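Local coordinates for DUF5618 domain-containing protein (Dyadobacter fermentans, PDB 3MFN) that is of unknown function but folds as a compact bundle of antiparallel helices and pairs with a second copy of itself in the assembly, at residues E33-A38 / W148-L153; R40-A45 / L137-A142; D47-K52 / G58-S63; H83-K88 / K99-Q104. All coordinates share one frame; numbering follows the deposited sequence. Where two conformers were deposited one is given.

Contacts 1 and 2 lie on the same helix pair, 34-52 with 132-153, their centres about 14 Å apart. Contact 3 sits at the far end of helix 34-52, where the chain turns through a short hairpin into helix 63-85; its centre is about 14 Å from that of contact 2, which it touches through Leu49 and Phe139. Contact 4 closes the opposite end of the molecule, about 32 Å from contact 3 between centres, and meets contact 1 through Tyr84. Along the chain contacts 3 and 4 come in series within the closures of contacts 2 and 1, so the first and last long helices are tied along their length and the helix connections packed at both ends.

Contact 1. Residues E33-A38 / W148-L153; sequences EAVIEA and WVERRL
Val35 does nearly all the apolar work here, reaching across to helix 132-153 with both of its methyl groups. CG2 settles against the backbone of the partner helix, 3.6 Å from Glu150 CA, and also meets two hydrophobic side chains more loosely: Val149 CG1 at 4.2 Å and Leu153 CD1 at 4.4 Å. Val149 and Leu153, one helical turn apart, thus present their methyls to the same branch of a single valine.

The second kind of contact is with the chain of an acidic residue. Glu150 leaves its helix with CG opposite the backbone N (chi1 -176°) and carries on extended, crossing Val35 at about a right angle. Val35 CG1 lies along this chain, 3.9 Å from Glu150 CB and 4.1 Å from Glu150 CG, and its contact runs on as far as the carboxylate carbon.

All this joins the first and last long helices of an up-and-down bundle. The short segments run antiparallel, at 173°, with axes 10.2 Å apart, and Val35 stands level with Glu150, their CA atoms 6.0 Å apart.

Polar bonds play no part between the two segments. In the conformer given, Arg152 NE probably hydrogen-bonds to Tyr84 OH. Helix 63-85 adds further packing, since Val149 lies on Leu81, Ala34 on His83 and Leu153 on Tyr84. Towards the chain's beginning, Gln32 touches both Glu150 and Leu153, while Ile146, one turn earlier on helix 132-153, packs against Val35 and Ala38.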
# COMPACT_ATOMS: atom_id res chain seq x y z
N GLU A 33 -0.15 16.44 25.28
CA GLU A 33 0.53 17.00 24.12
C GLU A 33 1.49 15.92 23.49
O GLU A 33 2.36 16.24 22.64
CB GLU A 33 1.36 18.15 24.56
CG GLU A 33 2.41 17.79 25.57
CD GLU A 33 2.44 18.82 26.69
OE1 GLU A 33 1.93 18.53 27.82
OE2 GLU A 33 2.93 19.93 26.37
N ALA A 34 1.38 14.69 23.97
CA ALA A 34 1.69 13.52 23.17
C ALA A 34 1.02 13.60 21.80
O ALA A 34 1.63 13.28 20.79
CB ALA A 34 1.23 12.26 23.89
N VAL A 35 -0.25 14.02 21.75
CA VAL A 35 -0.97 14.18 20.48
C VAL A 35 -0.32 15.22 19.55
O VAL A 35 -0.18 15.02 18.32
CB VAL A 35 -2.45 14.55 20.76
CG1 VAL A 35 -3.13 15.09 19.54
CG2 VAL A 35 -3.19 13.33 21.27
N ILE A 36 0.13 16.33 20.13
CA ILE A 36 0.79 17.37 19.36
C ILE A 36 2.11 16.89 18.78
O ILE A 36 2.40 17.13 17.60
CB ILE A 36 0.99 18.58 20.23
CG1 ILE A 36 -0.36 19.31 20.35
CG2 ILE A 36 2.09 19.52 19.68
CD1 ILE A 36 -1.47 18.56 21.12
N GLU A 37 2.90 16.23 19.60
CA GLU A 37 4.18 15.71 19.15
C GLU A 37 3.99 14.65 17.99
O GLU A 37 4.72 14.72 17.00
CB GLU A 37 4.97 15.18 20.36
CG GLU A 37 6.24 14.39 20.08
CD GLU A 37 7.47 15.27 19.78
OE1 GLU A 37 7.31 16.46 19.43
OE2 GLU A 37 8.61 14.75 19.88
N ALA A 38 2.97 13.79 18.09
CA ALA A 38 2.59 12.86 17.04
C ALA A 38 2.34 13.58 15.72
O ALA A 38 2.85 13.15 14.67
CB ALA A 38 1.36 12.04 17.44
N TRP A 148 -8.15 9.65 17.01
CA TRP A 148 -8.83 8.68 17.87
C TRP A 148 -8.22 8.71 19.29
O TRP A 148 -8.94 8.76 20.30
CB TRP A 148 -8.73 7.28 17.24
CG TRP A 148 -9.32 6.21 18.07
CD1 TRP A 148 -10.63 5.83 18.10
CD2 TRP A 148 -8.63 5.33 18.97
NE1 TRP A 148 -10.80 4.76 18.96
CE2 TRP A 148 -9.59 4.43 19.50
CE3 TRP A 148 -7.29 5.18 19.35
CZ2 TRP A 148 -9.26 3.45 20.43
CZ3 TRP A 148 -6.96 4.18 20.28
CH2 TRP A 148 -7.95 3.34 20.81
N VAL A 149 -6.90 8.69 19.36
CA VAL A 149 -6.17 8.83 20.63
C VAL A 149 -6.53 10.11 21.36
O VAL A 149 -6.98 10.06 22.51
CB VAL A 149 -4.64 8.75 20.42
CG1 VAL A 149 -3.88 9.16 21.67
CG2 VAL A 149 -4.23 7.30 19.98
N GLU A 150 -6.38 11.26 20.70
CA GLU A 150 -6.72 12.54 21.31
C GLU A 150 -8.11 12.45 21.94
O GLU A 150 -8.33 12.80 23.10
CB GLU A 150 -6.72 13.68 20.27
CG GLU A 150 -6.98 15.07 20.91
CD GLU A 150 -7.09 16.24 19.92
OE1 GLU A 150 -7.52 16.00 18.78
OE2 GLU A 150 -6.79 17.40 20.30
N ARG A 151 -9.04 11.94 21.15
CA ARG A 151 -10.43 11.89 21.47
C ARG A 151 -10.80 10.87 22.55
O ARG A 151 -11.83 11.03 23.18
CB ARG A 151 -11.17 11.56 20.20
CG ARG A 151 -12.65 11.63 20.28
CD ARG A 151 -13.20 11.52 18.87
NE ARG A 151 -13.34 10.12 18.49
CZ ARG A 151 -12.81 9.53 17.42
NH1 ARG A 151 -13.07 8.23 17.23
NH2 ARG A 151 -12.08 10.20 16.53
N ARG A 152 -9.98 9.83 22.76
CA ARG A 152 -10.17 8.89 23.87
C ARG A 152 -9.63 9.49 25.17
O ARG A 152 -10.30 9.45 26.21
CB ARG A 152 -9.48 7.55 23.60
CG ARG A 152 -10.04 6.78 22.40
CD ARG A 152 -11.42 6.19 22.66
NE ARG A 152 -11.30 4.88 23.27
CZ ARG A 152 -12.30 4.03 23.49
NH1 ARG A 152 -13.56 4.34 23.19
NH2 ARG A 152 -12.02 2.87 24.04
N LEU A 153 -8.44 10.08 25.08
CA LEU A 153 -7.76 10.66 26.24
C LEU A 153 -8.52 11.82 26.91
O LEU A 153 -8.33 12.08 28.10
CB LEU A 153 -6.37 11.15 25.85
CG LEU A 153 -5.34 10.11 25.42
CD1 LEU A 153 -4.17 10.79 24.72
CD2 LEU A 153 -4.85 9.28 26.60

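Contact 2. Residues R40-A45 / L137-A142; sequences RYLNNA and LGFQRA
The ring of Phe139 receives two aliphatic groups from helix 34-52, Leu42 CD1 and Ala45 CB, both arriving obliquely. The Leu42 methyl makes an off-centre CH-pi contact, CD1 lying 4.3 Å from the centroid of the Phe139 ring and 28° off its normal. Within the ring it is closest to Phe139 CD1, at 3.8 Å. The other end of the ring is met from Ala45, whose CB stands 4.2 Å from Phe139 CZ. Leucine and alanine, three residues apart on one helical ridge, therefore share the ring between its inner and outer ends.

Leu42 has CG placed opposite the backbone N (chi1 -169°), which swings the isobutyl group over to helix 132-153 although its CB does not set out directly that way. The Leu42 and Phe139 side chains then slide past each other in opposite directions instead of meeting end on. The same Leu42 CD1 also reaches the next turn of the partner helix, 4.2 Å from Ala142 CB. Ala45 and Ala142 contribute only their CB methyls.

Everything that touches is buried and apolar, and the segments are antiparallel at 170°, their axes 11.3 Å apart.

Two further helices enclose the site: Ala73 of helix 63-85 packs on Leu42, Ala45 and Phe139, and Leu120 of helix 107-126 on Phe139 and Ala142. Elsewhere on helix 132-153, Arg141 forms salt bridges with Asp131 and Glu133 of the second subunit, so one helix serves both the bundle interior and the dimer interface.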
# COMPACT_ATOMS: atom_id res chain seq x y z
N ARG A 40 3.53 16.54 14.99
CA ARG A 40 4.79 17.09 14.54
C ARG A 40 5.55 16.06 13.69
O ARG A 40 6.14 16.41 12.69
CB ARG A 40 5.62 17.63 15.70
CG ARG A 40 4.97 18.88 16.39
CD ARG A 40 4.56 19.95 15.38
NE ARG A 40 5.69 20.36 14.53
CZ ARG A 40 6.40 21.48 14.68
NH1 ARG A 40 7.42 21.70 13.85
NH2 ARG A 40 6.10 22.36 15.64
N TYR A 41 5.51 14.78 14.08
CA TYR A 41 6.17 13.71 13.31
C TYR A 41 5.50 13.60 11.94
O TYR A 41 6.18 13.49 10.90
CB TYR A 41 6.08 12.35 14.01
CG TYR A 41 7.06 12.04 15.11
CD1 TYR A 41 7.96 11.02 14.97
CD2 TYR A 41 7.03 12.70 16.34
CE1 TYR A 41 8.83 10.67 15.97
CE2 TYR A 41 7.94 12.35 17.41
CZ TYR A 41 8.84 11.33 17.19
OH TYR A 41 9.73 10.88 18.11
N LEU A 42 4.18 13.57 11.93
CA LEU A 42 3.44 13.45 10.67
C LEU A 42 3.72 14.59 9.71
O LEU A 42 3.96 14.35 8.52
CB LEU A 42 1.95 13.32 10.93
CG LEU A 42 1.02 12.93 9.79
CD1 LEU A 42 1.47 11.64 9.04
CD2 LEU A 42 -0.44 12.75 10.34
N ASN A 43 3.68 15.81 10.21
CA ASN A 43 3.95 16.97 9.37
C ASN A 43 5.38 17.09 8.96
O ASN A 43 5.67 17.51 7.80
CB ASN A 43 3.45 18.25 10.04
CG ASN A 43 1.91 18.28 10.09
OD1 ASN A 43 1.26 17.87 9.11
ND2 ASN A 43 1.33 18.71 11.21
N ASN A 44 6.28 16.67 9.84
CA ASN A 44 7.69 16.59 9.42
C ASN A 44 7.81 15.65 8.26
O ASN A 44 8.49 15.94 7.31
CB ASN A 44 8.62 16.09 10.54
CG ASN A 44 9.00 17.16 11.54
OD1 ASN A 44 9.81 16.90 12.41
ND2 ASN A 44 8.45 18.35 11.43
N ALA A 45 7.16 14.49 8.36
CA ALA A 45 7.15 13.51 7.29
C ALA A 45 6.62 14.08 5.97
O ALA A 45 7.19 13.83 4.90
CB ALA A 45 6.34 12.24 7.68
N LEU A 137 -3.38 8.81 1.22
CA LEU A 137 -4.34 8.01 1.98
C LEU A 137 -3.69 7.44 3.24
O LEU A 137 -4.29 7.36 4.32
CB LEU A 137 -4.88 6.85 1.14
CG LEU A 137 -5.60 7.15 -0.17
CD1 LEU A 137 -6.06 5.81 -0.86
CD2 LEU A 137 -6.81 8.08 -0.02
N GLY A 138 -2.46 7.00 3.13
CA GLY A 138 -1.77 6.45 4.29
C GLY A 138 -1.70 7.48 5.41
O GLY A 138 -1.95 7.18 6.60
N PHE A 139 -1.31 8.70 5.03
CA PHE A 139 -1.29 9.83 5.95
C PHE A 139 -2.64 10.21 6.51
O PHE A 139 -2.71 10.54 7.68
CB PHE A 139 -0.64 11.05 5.30
CG PHE A 139 0.83 10.92 5.08
CD1 PHE A 139 1.57 9.91 5.64
CD2 PHE A 139 1.49 11.85 4.34
CE1 PHE A 139 2.96 9.86 5.48
CE2 PHE A 139 2.89 11.80 4.19
CZ PHE A 139 3.60 10.84 4.80
N GLN A 140 -3.73 10.12 5.73
CA GLN A 140 -5.08 10.32 6.27
C GLN A 140 -5.40 9.28 7.33
O GLN A 140 -5.98 9.60 8.32
CB GLN A 140 -6.18 10.29 5.17
CG GLN A 140 -6.20 11.53 4.21
CD GLN A 140 -6.75 11.23 2.81
OE1 GLN A 140 -6.30 11.81 1.81
NE2 GLN A 140 -7.72 10.34 2.72
N ARG A 141 -5.01 8.02 7.09
CA ARG A 141 -5.28 6.92 8.06
C ARG A 141 -4.54 7.19 9.38
O ARG A 141 -5.10 7.02 10.46
CB ARG A 141 -4.86 5.57 7.51
CG ARG A 141 -5.51 5.19 6.21
CD ARG A 141 -6.95 4.85 6.33
NE ARG A 141 -7.45 4.50 5.01
CZ ARG A 141 -8.08 5.35 4.19
NH1 ARG A 141 -8.25 6.62 4.53
NH2 ARG A 141 -8.49 4.93 3.02
N ALA A 142 -3.31 7.66 9.26
CA ALA A 142 -2.45 8.05 10.39
C ALA A 142 -3.09 9.18 11.19
O ALA A 142 -3.14 9.09 12.39
CB ALA A 142 -1.12 8.49 9.89

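Contact 3. Residues D47-K52 / G58-S63; sequences DILRDK and GFYQDS
Leu49 lies flat across one face of the Tyr60 ring, the two side chains crossing at about a right angle. Its methyl CD2 is 3.9 Å from the centroid of the Tyr60 ring and only 10° off the normal, a well-centred CH-pi contact. The rest of the leucine follows the ring outward: Leu49 CD1 is 3.9 Å from Tyr60 CE2, and Leu49 CB is 3.8 Å from Tyr60 CE1. Tyr60 holds CG opposite its carbonyl carbon (chi1 -67°), which turns the ring toward helix 34-52 and lets one face meet Leu49.

Farther along, Asp62 sets CB 3.8 Å from Lys52 O, and one water ties the pair together. It donates to Asp62 OD2 at 2.8 Å and also to Lys52 O, the latter so short that its exact length is doubtful. Leu49 also touches Val135 and Phe139 of helix 132-153 and Ala69 of helix 63-85. Gln61, on the outer side, hydrogen-bonds through NE2 to Asn111 of the second subunit.

Asp62 is the N-cap of helix 63-85, and its side chain caps a backbone N there. The whole is a helix-to-helix connection made by a short, weakly bonded antiparallel hairpin, 55-56 with about 59-60, whose tyrosine folds back onto the helix just left.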
# COMPACT_ATOMS: atom_id res chain seq x y z
N ASP A 47 6.71 17.23 5.14
CA ASP A 47 7.68 18.22 4.68
C ASP A 47 8.87 17.56 4.01
O ASP A 47 9.41 18.09 3.03
CB ASP A 47 8.19 19.10 5.81
CG ASP A 47 7.14 20.10 6.31
OD1 ASP A 47 6.17 20.41 5.59
OD2 ASP A 47 7.36 20.65 7.41
N ILE A 48 9.31 16.43 4.56
CA ILE A 48 10.43 15.72 3.97
C ILE A 48 10.05 15.29 2.54
O ILE A 48 10.84 15.40 1.61
CB ILE A 48 10.79 14.42 4.85
CG1 ILE A 48 11.42 14.80 6.20
CG2 ILE A 48 11.74 13.44 4.03
CD1 ILE A 48 11.41 13.62 7.15
N LEU A 49 8.83 14.76 2.36
CA LEU A 49 8.43 14.36 1.02
C LEU A 49 8.40 15.57 0.08
O LEU A 49 8.87 15.50 -1.05
CB LEU A 49 7.08 13.59 1.03
CG LEU A 49 7.05 12.15 1.63
CD1 LEU A 49 5.62 11.61 1.73
CD2 LEU A 49 7.86 11.18 0.81
N ARG A 50 7.85 16.69 0.54
CA ARG A 50 7.79 17.91 -0.31
C ARG A 50 9.15 18.40 -0.65
O ARG A 50 9.41 18.73 -1.80
CB ARG A 50 7.02 19.03 0.41
CG ARG A 50 7.00 20.41 -0.28
CD ARG A 50 6.53 21.52 0.68
NE ARG A 50 7.55 21.77 1.70
CZ ARG A 50 7.29 22.22 2.94
NH1 ARG A 50 6.05 22.54 3.30
NH2 ARG A 50 8.29 22.38 3.82
N ASP A 51 10.05 18.46 0.34
CA ASP A 51 11.35 19.10 0.18
C ASP A 51 12.42 18.17 -0.45
O ASP A 51 13.25 18.66 -1.17
CB ASP A 51 11.83 19.63 1.53
CG ASP A 51 10.94 20.81 2.01
OD1 ASP A 51 10.32 21.43 1.13
OD2 ASP A 51 10.82 21.05 3.23
N LYS A 52 12.36 16.85 -0.22
CA LYS A 52 13.42 15.94 -0.62
C LYS A 52 12.93 14.65 -1.29
O LYS A 52 13.73 13.84 -1.70
CB LYS A 52 14.27 15.52 0.58
CG LYS A 52 14.66 16.62 1.61
CD LYS A 52 15.69 17.56 1.11
CE LYS A 52 16.49 18.18 2.28
NZ LYS A 52 15.69 18.30 3.52
N GLY A 58 3.62 11.93 -10.09
CA GLY A 58 2.87 11.31 -9.01
C GLY A 58 3.66 10.26 -8.19
O GLY A 58 3.07 9.60 -7.36
N PHE A 59 4.96 10.08 -8.45
CA PHE A 59 5.78 9.20 -7.63
C PHE A 59 6.99 9.92 -7.06
O PHE A 59 7.65 10.68 -7.77
CB PHE A 59 6.22 8.00 -8.44
CG PHE A 59 5.05 7.24 -8.97
CD1 PHE A 59 4.43 6.27 -8.19
CD2 PHE A 59 4.53 7.52 -10.19
CE1 PHE A 59 3.32 5.60 -8.68
CE2 PHE A 59 3.42 6.83 -10.66
CZ PHE A 59 2.83 5.89 -9.87
N TYR A 60 7.23 9.71 -5.77
CA TYR A 60 8.42 10.22 -5.08
C TYR A 60 9.59 9.42 -5.59
O TYR A 60 9.52 8.22 -5.57
CB TYR A 60 8.25 10.10 -3.57
CG TYR A 60 7.17 11.01 -3.03
CD1 TYR A 60 7.29 12.37 -3.09
CD2 TYR A 60 6.01 10.51 -2.53
CE1 TYR A 60 6.28 13.20 -2.62
CE2 TYR A 60 5.02 11.31 -2.10
CZ TYR A 60 5.15 12.65 -2.13
OH TYR A 60 4.12 13.46 -1.64
N GLN A 61 10.61 10.06 -6.15
CA GLN A 61 11.71 9.32 -6.83
C GLN A 61 12.87 8.98 -5.91
O GLN A 61 13.71 8.16 -6.25
CB GLN A 61 12.29 10.15 -8.01
CG GLN A 61 11.28 10.53 -9.08
CD GLN A 61 10.72 9.30 -9.80
OE1 GLN A 61 11.47 8.42 -10.23
NE2 GLN A 61 9.41 9.26 -9.98
N ASP A 62 13.02 9.68 -4.80
CA ASP A 62 14.16 9.40 -3.96
C ASP A 62 13.77 8.50 -2.77
O ASP A 62 13.23 8.98 -1.77
CB ASP A 62 14.79 10.70 -3.49
CG ASP A 62 16.14 10.48 -2.80
OD1 ASP A 62 16.40 9.36 -2.34
OD2 ASP A 62 16.94 11.40 -2.76
N SER A 63 14.04 7.18 -2.89
CA SER A 63 13.64 6.18 -1.91
C SER A 63 14.16 6.42 -0.52
O SER A 63 13.51 6.10 0.48
CB SER A 63 14.10 4.75 -2.36
OG SER A 63 13.41 4.38 -3.50
O HOH W 1 16.00 14.02 -2.68

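Contact 4. Residues H83-K88 / K99-Q104; sequences HYFGKK and KSNLAQ
Phe85 holds CG opposite its carbonyl carbon (chi1 -72°), which sends the ring out from the last turn of helix 63-85 toward Asn101 and Leu102. Leu102, with CG likewise anti to its carbonyl carbon, brings its CD2 methyl round to the rim of that ring.

Asn101 CB sits almost exactly over the middle of the Phe85 ring, 3.6 Å from its centroid and 4° off the normal. The amide beyond it lies over the same face, roughly parallel to the ring, the planes 21° apart, with Asn101 OD1 4.0 Å from Phe85 CD1. Leu102 comes in quite differently, in the ring plane at the edge, CD2 3.8 Å from Phe85 CZ. The opposite face of the ring carries the neighbouring Tyr84, whose CD2 is displaced toward the rim.

Directly after Phe85 the helix ends at Gly86, which has positive phi, and the chain loops back to the short helix 95-103. Trp148 of helix 132-153 touches both Phe85 and Leu102, and Trp97 touches Phe85, so aromatic side chains from three helices gather at this end of the bundle.

Asn101 ND2 is hydrogen-bonded to Trp97 O, which gives the amide a polar partner within its own helix. Its CB hydrogens, probably made slightly more positive by the adjacent amide, are left to face the pi cloud, and the two segments cohere through CH-pi and dispersion forces rather than charge.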
# COMPACT_ATOMS: atom_id res chain seq x y z
N HIS A 83 1.63 6.58 24.21
CA HIS A 83 1.18 7.45 25.26
C HIS A 83 -0.19 7.02 25.77
O HIS A 83 -0.43 7.09 26.92
CB HIS A 83 1.16 8.94 24.89
CG HIS A 83 0.79 9.81 26.06
ND1 HIS A 83 1.73 10.38 26.89
CD2 HIS A 83 -0.41 10.19 26.55
CE1 HIS A 83 1.13 11.06 27.85
NE2 HIS A 83 -0.18 10.97 27.65
N TYR A 84 -1.07 6.53 24.89
CA TYR A 84 -2.41 6.11 25.33
C TYR A 84 -2.42 4.75 26.07
O TYR A 84 -3.10 4.58 27.09
CB TYR A 84 -3.34 6.06 24.11
CG TYR A 84 -4.77 5.65 24.42
CD1 TYR A 84 -5.51 6.34 25.36
CD2 TYR A 84 -5.40 4.61 23.75
CE1 TYR A 84 -6.87 5.97 25.66
CE2 TYR A 84 -6.74 4.24 24.04
CZ TYR A 84 -7.45 4.93 25.00
OH TYR A 84 -8.75 4.58 25.29
N PHE A 85 -1.69 3.77 25.52
CA PHE A 85 -1.74 2.39 26.01
C PHE A 85 -0.67 2.12 27.09
O PHE A 85 -0.73 1.13 27.84
CB PHE A 85 -1.54 1.40 24.84
CG PHE A 85 -2.72 1.31 23.90
CD1 PHE A 85 -3.98 1.05 24.36
CD2 PHE A 85 -2.53 1.42 22.55
CE1 PHE A 85 -5.04 0.93 23.49
CE2 PHE A 85 -3.56 1.30 21.69
CZ PHE A 85 -4.82 1.08 22.16
N GLY A 86 0.30 3.02 27.17
CA GLY A 86 1.36 2.92 28.13
C GLY A 86 2.36 1.83 27.75
O GLY A 86 2.80 1.73 26.59
N LYS A 87 2.68 1.00 28.73
CA LYS A 87 3.90 0.22 28.62
C LYS A 87 3.62 -1.26 28.61
O LYS A 87 2.63 -1.72 29.17
CB LYS A 87 4.87 0.61 29.74
CG LYS A 87 5.36 2.08 29.59
CD LYS A 87 6.89 2.23 29.75
CE LYS A 87 7.41 3.58 29.17
NZ LYS A 87 8.04 3.52 27.82
N LYS A 88 4.47 -2.00 27.90
CA LYS A 88 4.38 -3.45 27.86
C LYS A 88 5.36 -3.96 28.90
O LYS A 88 6.48 -3.45 29.03
CB LYS A 88 4.70 -3.95 26.46
CG LYS A 88 5.53 -5.20 26.38
CD LYS A 88 5.86 -5.53 24.92
CE LYS A 88 5.15 -6.79 24.45
NZ LYS A 88 5.96 -7.94 24.81
N LYS A 99 -1.69 -4.07 17.71
CA LYS A 99 -2.95 -4.68 17.17
C LYS A 99 -3.84 -5.31 18.26
O LYS A 99 -5.08 -5.16 18.27
CB LYS A 99 -2.59 -5.74 16.13
CG LYS A 99 -2.02 -5.11 14.80
CD LYS A 99 -1.36 -6.15 13.85
CE LYS A 99 -2.32 -7.20 13.34
NZ LYS A 99 -1.67 -8.41 12.69
N SER A 100 -3.22 -6.04 19.18
CA SER A 100 -4.03 -6.72 20.18
C SER A 100 -4.62 -5.66 21.14
O SER A 100 -5.78 -5.77 21.52
CB SER A 100 -3.22 -7.84 20.86
OG SER A 100 -2.40 -7.34 21.89
N ASN A 101 -3.88 -4.57 21.42
CA ASN A 101 -4.45 -3.46 22.20
C ASN A 101 -5.62 -2.77 21.47
O ASN A 101 -6.62 -2.40 22.09
CB ASN A 101 -3.38 -2.43 22.66
CG ASN A 101 -2.73 -2.80 23.98
OD1 ASN A 101 -3.40 -2.89 24.99
ND2 ASN A 101 -1.46 -3.04 23.98
N LEU A 102 -5.53 -2.63 20.16
CA LEU A 102 -6.58 -2.01 19.39
C LEU A 102 -7.75 -2.95 19.14
O LEU A 102 -8.87 -2.50 18.95
CB LEU A 102 -6.05 -1.47 18.07
CG LEU A 102 -5.09 -0.26 18.13
CD1 LEU A 102 -4.37 -0.09 16.80
CD2 LEU A 102 -5.90 1.00 18.53
N ALA A 103 -7.52 -4.25 19.12
CA ALA A 103 -8.60 -5.17 18.88
C ALA A 103 -9.60 -5.10 20.06
O ALA A 103 -10.80 -5.10 19.84
CB ALA A 103 -8.09 -6.55 18.64
N GLN A 104 -9.08 -4.95 21.28
CA GLN A 104 -9.93 -4.90 22.48
C GLN A 104 -10.77 -3.61 22.53
O GLN A 104 -11.68 -3.49 23.32
CB GLN A 104 -9.08 -5.04 23.76
CG GLN A 104 -8.16 -3.84 24.04
CD GLN A 104 -7.01 -4.12 25.01
OE1 GLN A 104 -6.91 -5.21 25.60
NE2 GLN A 104 -6.13 -3.11 25.20